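DUF5348 domain-containing protein (Ruminococcus gnavus, PDB 3NRL) is of unknown function, a small all-beta protein of the DUF5348 family that is probably dimeric. Local coordinates at residues A[37-50]-A[58-72]. Numbering follows the deposited sequence.
Sequences FDVKVKDVWVPVRI and LVGLNVSRLDGLRVR
Arg72 lays its guanidinium flat on Trp45, planes 13° apart, with CZ 3.6 Å from the centroid of the five-membered ring, a cation-pi stack; its CB sits over the six-membered ring as a CH-pi contact. Bends at chi2 (-130°) and chi3 (-104°) take the arginine chain across the indole, whose opposite face carries Lys40 CD. Arg72 NH1 gives a nearly straight bond of 2.8 Å to Asp38 OD2, which lies in the guanidinium plane; in this salt bridge NH1 comes to OD2 from above the carboxylate plane. Water 1 donates to the same OD2 and to Arg72 O. With Trp45 cut back to an alanine, the Arg72 guanidinium would lose its flat support and is likely to turn more freely about its salt bridge. In the backbone of the same strand pair, Asp38 N reaches Arg72 O at 2.9 Å, Arg72 N returns to Asp38 O at 3.0 Å, and Lys40 N bonds Arg70 O at 2.9 Å. Where the strands part, water 2 links Arg70 N to Lys40 O. On the other flank, Arg49 and Val59 exchange two backbone bonds, and water 3 bridges Pro47 O and Gly60 O. The Arg49 guanidinium lies over Val59, its NE held by Glu51. Val39 CG1 meets Leu61 CD2 at 3.7 Å, while Phe37 packs on Val71 CG1 and Leu58 CD2 in the buried interior. Strands 70-72 and 56-59 thus flank the 36-41/44-52 hairpin, closed by a type II' turn, on its two edges: a meander extended by the C-terminal strand in an antiparallel sheet.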
ATOM      1  N   PHE A  37      -8.394  -9.031  10.139  1.00 29.55           N
ATOM      2  CA  PHE A  37      -6.986  -9.269   9.830  1.00 18.69           C
ATOM      3  C   PHE A  37      -6.145  -8.455  10.819  1.00 21.15           C
ATOM      4  O   PHE A  37      -6.699  -7.668  11.584  1.00 19.95           O
ATOM      5  CB  PHE A  37      -6.687  -8.853   8.384  1.00 13.84           C
ATOM      6  CG  PHE A  37      -7.059  -7.427   8.063  1.00 25.70           C
ATOM      7  CD1 PHE A  37      -6.201  -6.375   8.379  1.00 14.78           C
ATOM      8  CD2 PHE A  37      -8.270  -7.139   7.435  1.00 23.77           C
ATOM      9  CE1 PHE A  37      -6.543  -5.055   8.072  1.00 22.92           C
ATOM     10  CE2 PHE A  37      -8.624  -5.825   7.124  1.00 28.76           C
ATOM     11  CZ  PHE A  37      -7.758  -4.780   7.443  1.00 25.95           C
ATOM     12  N   ASP A  38      -4.827  -8.655  10.825  1.00 18.43           N
ATOM     13  CA  ASP A  38      -3.956  -7.907  11.737  1.00 17.77           C
ATOM     14  C   ASP A  38      -3.218  -6.804  10.993  1.00 17.76           C
ATOM     15  O   ASP A  38      -2.917  -6.940   9.810  1.00 23.98           O
ATOM     16  CB  ASP A  38      -2.887  -8.799  12.389  1.00 16.97           C
ATOM     17  CG  ASP A  38      -3.466  -9.890  13.270  1.00 29.30           C
ATOM     18  OD1 ASP A  38      -4.383  -9.608  14.065  1.00 22.20           O
ATOM     19  OD2 ASP A  38      -2.974 -11.035  13.184  1.00 27.22           O
ATOM     20  N   VAL A  39      -2.922  -5.720  11.705  1.00 17.20           N
ATOM     21  CA  VAL A  39      -2.171  -4.607  11.146  1.00 10.07           C
ATOM     22  C   VAL A  39      -0.848  -4.560  11.896  1.00 13.32           C
ATOM     23  O   VAL A  39      -0.813  -4.657  13.126  1.00 15.99           O
ATOM     24  CB  VAL A  39      -2.863  -3.242  11.359  1.00 15.55           C
ATOM     25  CG1 VAL A  39      -1.905  -2.114  10.926  1.00 12.78           C
ATOM     26  CG2 VAL A  39      -4.158  -3.167  10.558  1.00 20.70           C
ATOM     27  N   LYS A  40       0.238  -4.414  11.152  1.00 14.68           N
ATOM     28  CA  LYS A  40       1.557  -4.349  11.750  1.00 18.00           C
ATOM     29  C   LYS A  40       1.780  -2.954  12.329  1.00 18.31           C
ATOM     30  O   LYS A  40       1.614  -1.945  11.638  1.00 17.03           O
ATOM     31  CB  LYS A  40       2.619  -4.653  10.692  1.00 16.13           C
ATOM     32  CG  LYS A  40       4.044  -4.706  11.215  1.00 34.54           C
ATOM     33  CD  LYS A  40       4.263  -5.927  12.087  1.00 36.27           C
ATOM     34  CE  LYS A  40       5.718  -6.027  12.530  1.00 53.79           C
ATOM     35  NZ  LYS A  40       6.657  -6.071  11.372  1.00 44.87           N
ATOM     36  N   VAL A  41       2.125  -2.908  13.610  1.00 18.88           N
ATOM     37  CA  VAL A  41       2.402  -1.655  14.294  1.00 18.26           C
ATOM     38  C   VAL A  41       3.734  -1.886  14.977  1.00 20.08           C
ATOM     39  O   VAL A  41       3.818  -2.586  15.993  1.00 20.13           O
ATOM     40  CB  VAL A  41       1.332  -1.325  15.341  1.00 23.14           C
ATOM     41  CG1 VAL A  41       1.685  -0.022  16.045  1.00 25.59           C
ATOM     42  CG2 VAL A  41      -0.025  -1.221  14.669  1.00 20.52           C
ATOM     43  N   LYS A  42       4.775  -1.302  14.396  1.00 21.32           N
ATOM     44  CA  LYS A  42       6.134  -1.459  14.888  1.00 27.30           C
ATOM     45  C   LYS A  42       6.475  -2.950  14.878  1.00 25.36           C
ATOM     46  O   LYS A  42       6.652  -3.531  13.810  1.00 32.35           O
ATOM     47  CB  LYS A  42       6.285  -0.866  16.294  1.00 25.68           C
ATOM     48  CG  LYS A  42       7.738  -0.681  16.710  1.00 28.13           C
ATOM     49  CD  LYS A  42       7.861   0.033  18.049  1.00 41.40           C
ATOM     50  CE  LYS A  42       9.323   0.210  18.446  1.00 40.84           C
ATOM     51  NZ  LYS A  42       9.470   0.942  19.739  1.00 38.94           N
ATOM     52  N   ASP A  43       6.543  -3.577  16.046  1.00 20.74           N
ATOM     53  CA  ASP A  43       6.875  -4.998  16.107  1.00 33.53           C
ATOM     54  C   ASP A  43       5.685  -5.860  16.521  1.00 37.81           C
ATOM     55  O   ASP A  43       5.827  -7.061  16.747  1.00 33.18           O
ATOM     56  CB  ASP A  43       8.014  -5.223  17.101  1.00 46.19           C
ATOM     57  CG  ASP A  43       7.649  -4.785  18.509  1.00 55.91           C
ATOM     58  OD1 ASP A  43       7.368  -3.581  18.707  1.00 55.06           O
ATOM     59  OD2 ASP A  43       7.637  -5.644  19.415  1.00 66.31           O
ATOM     60  N   VAL A  44       4.511  -5.247  16.616  1.00 30.38           N
ATOM     61  CA  VAL A  44       3.320  -5.970  17.039  1.00 27.35           C
ATOM     62  C   VAL A  44       2.223  -6.018  15.988  1.00 31.59           C
ATOM     63  O   VAL A  44       2.111  -5.123  15.154  1.00 25.16           O
ATOM     64  CB  VAL A  44       2.738  -5.336  18.316  1.00 27.97           C
ATOM     65  CG1 VAL A  44       1.485  -6.063  18.737  1.00 35.77           C
ATOM     66  CG2 VAL A  44       3.780  -5.378  19.430  1.00 33.97           C
ATOM     67  N   TRP A  45       1.417  -7.076  16.043  1.00 24.77           N
ATOM     68  CA  TRP A  45       0.299  -7.241  15.131  1.00 22.95           C
ATOM     69  C   TRP A  45      -0.967  -6.921  15.919  1.00 26.21           C
ATOM     70  O   TRP A  45      -1.242  -7.549  16.942  1.00 24.83           O
ATOM     71  CB  TRP A  45       0.235  -8.674  14.599  1.00 19.45           C
ATOM     72  CG  TRP A  45       1.352  -9.021  13.672  1.00 26.39           C
ATOM     73  CD1 TRP A  45       2.483  -9.727  13.974  1.00 29.11           C
ATOM     74  CD2 TRP A  45       1.444  -8.689  12.282  1.00 25.94           C
ATOM     75  NE1 TRP A  45       3.272  -9.863  12.850  1.00 25.77           N
ATOM     76  CE2 TRP A  45       2.656  -9.237  11.798  1.00 29.23           C
ATOM     77  CE3 TRP A  45       0.617  -7.988  11.395  1.00 19.76           C
ATOM     78  CZ2 TRP A  45       3.061  -9.101  10.463  1.00 18.35           C
ATOM     79  CZ3 TRP A  45       1.020  -7.851  10.070  1.00 24.39           C
ATOM     80  CH2 TRP A  45       2.231  -8.410   9.618  1.00 25.15           C
ATOM     81  N   VAL A  46      -1.728  -5.941  15.437  1.00 22.92           N
ATOM     82  CA  VAL A  46      -2.958  -5.510  16.095  1.00 20.50           C
ATOM     83  C   VAL A  46      -4.184  -6.021  15.348  1.00 18.37           C
ATOM     84  O   VAL A  46      -4.332  -5.779  14.152  1.00 15.08           O
ATOM     85  CB  VAL A  46      -3.035  -3.962  16.146  1.00 32.92           C
ATOM     86  CG1 VAL A  46      -4.276  -3.521  16.913  1.00 23.81           C
ATOM     87  CG2 VAL A  46      -1.769  -3.394  16.778  1.00 28.35           C
ATOM     88  N   PRO A  47      -5.085  -6.733  16.047  1.00 17.00           N
ATOM     89  CA  PRO A  47      -6.296  -7.262  15.413  1.00 18.79           C
ATOM     90  C   PRO A  47      -7.296  -6.159  15.085  1.00 16.87           C
ATOM     91  O   PRO A  47      -7.641  -5.341  15.939  1.00 22.41           O
ATOM     92  CB  PRO A  47      -6.838  -8.233  16.461  1.00 23.03           C
ATOM     93  CG  PRO A  47      -6.446  -7.576  17.742  1.00 18.82           C
ATOM     94  CD  PRO A  47      -5.011  -7.151  17.459  1.00 22.29           C
ATOM     95  N   VAL A  48      -7.754  -6.132  13.842  1.00 15.27           N
ATOM     96  CA  VAL A  48      -8.721  -5.125  13.432  1.00 14.98           C
ATOM     97  C   VAL A  48      -9.816  -5.751  12.588  1.00 21.72           C
ATOM     98  O   VAL A  48      -9.727  -6.913  12.185  1.00 22.94           O
ATOM     99  CB  VAL A  48      -8.061  -4.002  12.591  1.00 15.99           C
ATOM    100  CG1 VAL A  48      -6.931  -3.357  13.365  1.00 16.83           C
ATOM    101  CG2 VAL A  48      -7.533  -4.575  11.280  1.00 16.63           C
ATOM    102  N   ARG A  49     -10.850  -4.963  12.324  1.00 16.89           N
ATOM    103  CA  ARG A  49     -11.966  -5.400  11.499  1.00 24.20           C
ATOM    104  C   ARG A  49     -12.248  -4.208  10.599  1.00 19.83           C
ATOM    105  O   ARG A  49     -12.283  -3.075  11.074  1.00 27.39           O
ATOM    106  CB  ARG A  49     -13.192  -5.710  12.375  1.00 29.89           C
ATOM    107  CG  ARG A  49     -14.351  -6.359  11.623  1.00 30.65           C
ATOM    108  CD  ARG A  49     -15.486  -6.802  12.557  1.00 24.47           C
ATOM    109  NE  ARG A  49     -16.233  -5.680  13.124  1.00 25.97           N
ATOM    110  CZ  ARG A  49     -16.190  -5.321  14.404  1.00 26.44           C
ATOM    111  NH1 ARG A  49     -15.438  -5.992  15.267  1.00 18.83           N
ATOM    112  NH2 ARG A  49     -16.892  -4.282  14.823  1.00 25.17           N
ATOM    113  N   ILE A  50     -12.412  -4.441   9.301  1.00 13.40           N
ATOM    114  CA  ILE A  50     -12.692  -3.321   8.415  1.00 12.35           C
ATOM    115  C   ILE A  50     -14.199  -3.175   8.267  1.00 22.12           C
ATOM    116  O   ILE A  50     -14.916  -4.162   8.127  1.00 22.24           O
ATOM    117  CB  ILE A  50     -12.027  -3.490   7.028  1.00 14.14           C
ATOM    118  CG1 ILE A  50     -12.197  -2.202   6.222  1.00 17.03           C
ATOM    119  CG2 ILE A  50     -12.632  -4.674   6.283  1.00 17.26           C
ATOM    120  CD1 ILE A  50     -11.282  -2.110   5.020  1.00 18.42           C
ATOM    121  N   LEU A  58     -11.188   1.303  10.188  1.00 19.55           N
ATOM    122  CA  LEU A  58     -10.817   0.104  10.920  1.00 18.77           C
ATOM    123  C   LEU A  58     -11.260   0.164  12.373  1.00 23.18           C
ATOM    124  O   LEU A  58     -11.135   1.194  13.038  1.00 24.35           O
ATOM    125  CB  LEU A  58      -9.303  -0.103  10.865  1.00 19.06           C
ATOM    126  CG  LEU A  58      -8.653  -0.191   9.483  1.00 14.80           C
ATOM    127  CD1 LEU A  58      -7.151  -0.421   9.646  1.00 21.85           C
ATOM    128  CD2 LEU A  58      -9.280  -1.322   8.683  1.00 14.75           C
ATOM    129  N   VAL A  59     -11.811  -0.943  12.854  1.00 21.66           N
ATOM    130  CA  VAL A  59     -12.212  -1.039  14.243  1.00 15.05           C
ATOM    131  C   VAL A  59     -11.039  -1.763  14.898  1.00 18.23           C
ATOM    132  O   VAL A  59     -10.578  -2.783  14.385  1.00 20.21           O
ATOM    133  CB  VAL A  59     -13.482  -1.905  14.425  1.00 18.44           C
ATOM    134  CG1 VAL A  59     -13.711  -2.191  15.908  1.00 21.88           C
ATOM    135  CG2 VAL A  59     -14.693  -1.196  13.827  1.00 19.24           C
ATOM    136  N   GLY A  60     -10.538  -1.224  16.002  1.00 16.65           N
ATOM    137  CA  GLY A  60      -9.439  -1.868  16.694  1.00 22.95           C
ATOM    138  C   GLY A  60      -8.120  -1.129  16.665  1.00 24.03           C
ATOM    139  O   GLY A  60      -7.189  -1.491  17.383  1.00 24.40           O
ATOM    140  N   LEU A  61      -8.037  -0.090  15.844  1.00 24.42           N
ATOM    141  CA  LEU A  61      -6.809   0.675  15.735  1.00 25.26           C
ATOM    142  C   LEU A  61      -7.084   2.054  15.154  1.00 22.97           C
ATOM    143  O   LEU A  61      -7.765   2.187  14.137  1.00 23.90           O
ATOM    144  CB  LEU A  61      -5.809  -0.080  14.849  1.00 20.68           C
ATOM    145  CG  LEU A  61      -4.431   0.534  14.586  1.00 26.28           C
ATOM    146  CD1 LEU A  61      -3.652   0.689  15.883  1.00 23.69           C
ATOM    147  CD2 LEU A  61      -3.672  -0.362  13.618  1.00 31.30           C
ATOM    148  N   ASN A  62      -6.561   3.082  15.808  1.00 20.37           N
ATOM    149  CA  ASN A  62      -6.744   4.438  15.322  1.00 24.51           C
ATOM    150  C   ASN A  62      -5.599   4.776  14.369  1.00 23.76           C
ATOM    151  O   ASN A  62      -4.429   4.786  14.761  1.00 21.65           O
ATOM    152  CB  ASN A  62      -6.770   5.420  16.495  1.00 34.83           C
ATOM    153  CG  ASN A  62      -8.043   5.316  17.318  1.00 41.25           C
ATOM    154  OD1 ASN A  62      -8.039   5.560  18.524  1.00 44.10           O
ATOM    155  ND2 ASN A  62      -9.147   4.964  16.665  1.00 34.11           N
ATOM    156  N   VAL A  63      -5.944   5.018  13.107  1.00 18.41           N
ATOM    157  CA  VAL A  63      -4.956   5.372  12.094  1.00 25.58           C
ATOM    158  C   VAL A  63      -5.442   6.579  11.292  1.00 24.34           C
ATOM    159  O   VAL A  63      -6.645   6.806  11.169  1.00 22.97           O
ATOM    160  CB  VAL A  63      -4.707   4.202  11.120  1.00 21.91           C
ATOM    161  CG1 VAL A  63      -4.053   3.045  11.845  1.00 22.64           C
ATOM    162  CG2 VAL A  63      -6.019   3.763  10.502  1.00 21.01           C
ATOM    163  N   SER A  64      -4.504   7.350  10.749  1.00 18.98           N
ATOM    164  CA  SER A  64      -4.848   8.534   9.962  1.00 21.76           C
ATOM    165  C   SER A  64      -5.544   8.131   8.669  1.00 24.94           C
ATOM    166  O   SER A  64      -6.438   8.829   8.184  1.00 27.72           O
ATOM    167  CB  SER A  64      -3.584   9.331   9.632  1.00 21.56           C
ATOM    168  OG  SER A  64      -2.694   8.561   8.841  1.00 18.85           O
ATOM    169  N   ARG A  65      -5.116   6.999   8.118  1.00 19.34           N
ATOM    170  CA  ARG A  65      -5.673   6.462   6.885  1.00 17.43           C
ATOM    171  C   ARG A  65      -5.269   4.998   6.762  1.00 12.68           C
ATOM    172  O   ARG A  65      -4.301   4.563   7.385  1.00 15.41           O
ATOM    173  CB  ARG A  65      -5.162   7.248   5.675  1.00 21.75           C
ATOM    174  CG  ARG A  65      -3.688   7.064   5.365  1.00 25.99           C
ATOM    175  CD  ARG A  65      -3.400   7.527   3.943  1.00 39.16           C
ATOM    176  NE  ARG A  65      -2.990   8.923   3.867  1.00 41.30           N
ATOM    177  CZ  ARG A  65      -3.119   9.684   2.783  1.00 28.46           C
ATOM    178  NH1 ARG A  65      -3.663   9.193   1.675  1.00 28.06           N
ATOM    179  NH2 ARG A  65      -2.679  10.933   2.800  1.00 33.45           N
ATOM    180  N   LEU A  66      -6.003   4.247   5.950  1.00 17.37           N
ATOM    181  CA  LEU A  66      -5.737   2.821   5.764  1.00 20.39           C
ATOM    182  C   LEU A  66      -4.680   2.510   4.702  1.00 17.32           C
ATOM    183  O   LEU A  66      -4.087   1.434   4.696  1.00 13.06           O
ATOM    184  CB  LEU A  66      -7.039   2.094   5.386  1.00 19.39           C
ATOM    185  CG  LEU A  66      -8.045   1.748   6.486  1.00 17.97           C
ATOM    186  CD1 LEU A  66      -8.456   3.009   7.229  1.00 20.08           C
ATOM    187  CD2 LEU A  66      -9.265   1.065   5.874  1.00 23.33           C
ATOM    188  N   ASP A  67      -4.445   3.459   3.809  1.00 15.54           N
ATOM    189  CA  ASP A  67      -3.506   3.265   2.711  1.00 23.80           C
ATOM    190  C   ASP A  67      -2.069   2.924   3.079  1.00 20.06           C
ATOM    191  O   ASP A  67      -1.416   3.654   3.819  1.00 18.11           O
ATOM    192  CB  ASP A  67      -3.513   4.512   1.833  1.00 22.50           C
ATOM    193  CG  ASP A  67      -4.905   5.075   1.658  1.00 29.86           C
ATOM    194  OD1 ASP A  67      -5.683   4.514   0.856  1.00 24.22           O
ATOM    195  OD2 ASP A  67      -5.222   6.071   2.344  1.00 31.54           O
ATOM    196  N   GLY A  68      -1.583   1.812   2.538  1.00 18.93           N
ATOM    197  CA  GLY A  68      -0.211   1.409   2.769  1.00 18.42           C
ATOM    198  C   GLY A  68       0.108   0.627   4.024  1.00 20.64           C
ATOM    199  O   GLY A  68       1.265   0.298   4.258  1.00 17.17           O
ATOM    200  N   LEU A  69      -0.893   0.327   4.842  1.00 14.78           N
ATOM    201  CA  LEU A  69      -0.634  -0.426   6.064  1.00 16.92           C
ATOM    202  C   LEU A  69      -0.167  -1.838   5.726  1.00 13.37           C
ATOM    203  O   LEU A  69      -0.574  -2.407   4.712  1.00 14.39           O
ATOM    204  CB  LEU A  69      -1.905  -0.521   6.908  1.00 16.01           C
ATOM    205  CG  LEU A  69      -2.445   0.750   7.562  1.00 10.35           C
ATOM    206  CD1 LEU A  69      -3.802   0.460   8.192  1.00 11.93           C
ATOM    207  CD2 LEU A  69      -1.461   1.242   8.626  1.00  9.79           C
ATOM    208  N   ARG A  70       0.698  -2.401   6.565  1.00 13.54           N
ATOM    209  CA  ARG A  70       1.146  -3.772   6.349  1.00 15.14           C
ATOM    210  C   ARG A  70       0.167  -4.624   7.129  1.00 18.66           C
ATOM    211  O   ARG A  70      -0.100  -4.354   8.301  1.00 17.76           O
ATOM    212  CB  ARG A  70       2.579  -3.975   6.857  1.00 17.01           C
ATOM    213  CG  ARG A  70       3.611  -3.805   5.752  1.00 36.95           C
ATOM    214  CD  ARG A  70       4.981  -3.422   6.282  1.00 48.92           C
ATOM    215  NE  ARG A  70       5.965  -3.352   5.203  1.00 60.98           N
ATOM    216  CZ  ARG A  70       7.113  -2.685   5.272  1.00 61.76           C
ATOM    217  NH1 ARG A  70       7.434  -2.014   6.373  1.00 58.06           N
ATOM    218  NH2 ARG A  70       7.942  -2.690   4.239  1.00 47.68           N
ATOM    219  N   VAL A  71      -0.393  -5.630   6.468  1.00 13.23           N
ATOM    220  CA  VAL A  71      -1.368  -6.491   7.103  1.00 14.97           C
ATOM    221  C   VAL A  71      -1.002  -7.969   7.008  1.00 11.40           C
ATOM    222  O   VAL A  71      -0.114  -8.365   6.249  1.00 17.08           O
ATOM    223  CB  VAL A  71      -2.775  -6.283   6.490  1.00 14.38           C
ATOM    224  CG1 VAL A  71      -3.187  -4.826   6.627  1.00 19.39           C
ATOM    225  CG2 VAL A  71      -2.780  -6.704   5.033  1.00 16.83           C
ATOM    226  N   ARG A  72      -1.715  -8.768   7.790  1.00 18.20           N
ATOM    227  CA  ARG A  72      -1.510 -10.204   7.856  1.00 20.91           C
ATOM    228  C   ARG A  72      -2.853 -10.894   8.095  1.00 27.60           C
ATOM    229  O   ARG A  72      -3.694 -10.393   8.850  1.00 24.13           O
ATOM    230  CB  ARG A  72      -0.555 -10.533   9.007  1.00 29.97           C
ATOM    231  CG  ARG A  72      -0.764 -11.904   9.620  1.00 40.00           C
ATOM    232  CD  ARG A  72      -0.854 -11.820  11.138  1.00 43.61           C
ATOM    233  NE  ARG A  72       0.368 -12.266  11.794  1.00 38.23           N
ATOM    234  CZ  ARG A  72       0.492 -12.442  13.104  1.00 35.25           C
ATOM    235  NH1 ARG A  72      -0.533 -12.203  13.914  1.00 30.63           N
ATOM    236  NH2 ARG A  72       1.640 -12.876  13.609  1.00 33.02           N
TER
HETATM  237  O   HOH W   1      -3.934 -12.935  10.934  1.00 39.46           O
HETATM  238  O   HOH W   2       1.416  -1.247   9.006  1.00 20.79           O
HETATM  239  O   HOH W   3      -7.125  -4.015  18.390  1.00 25.11           O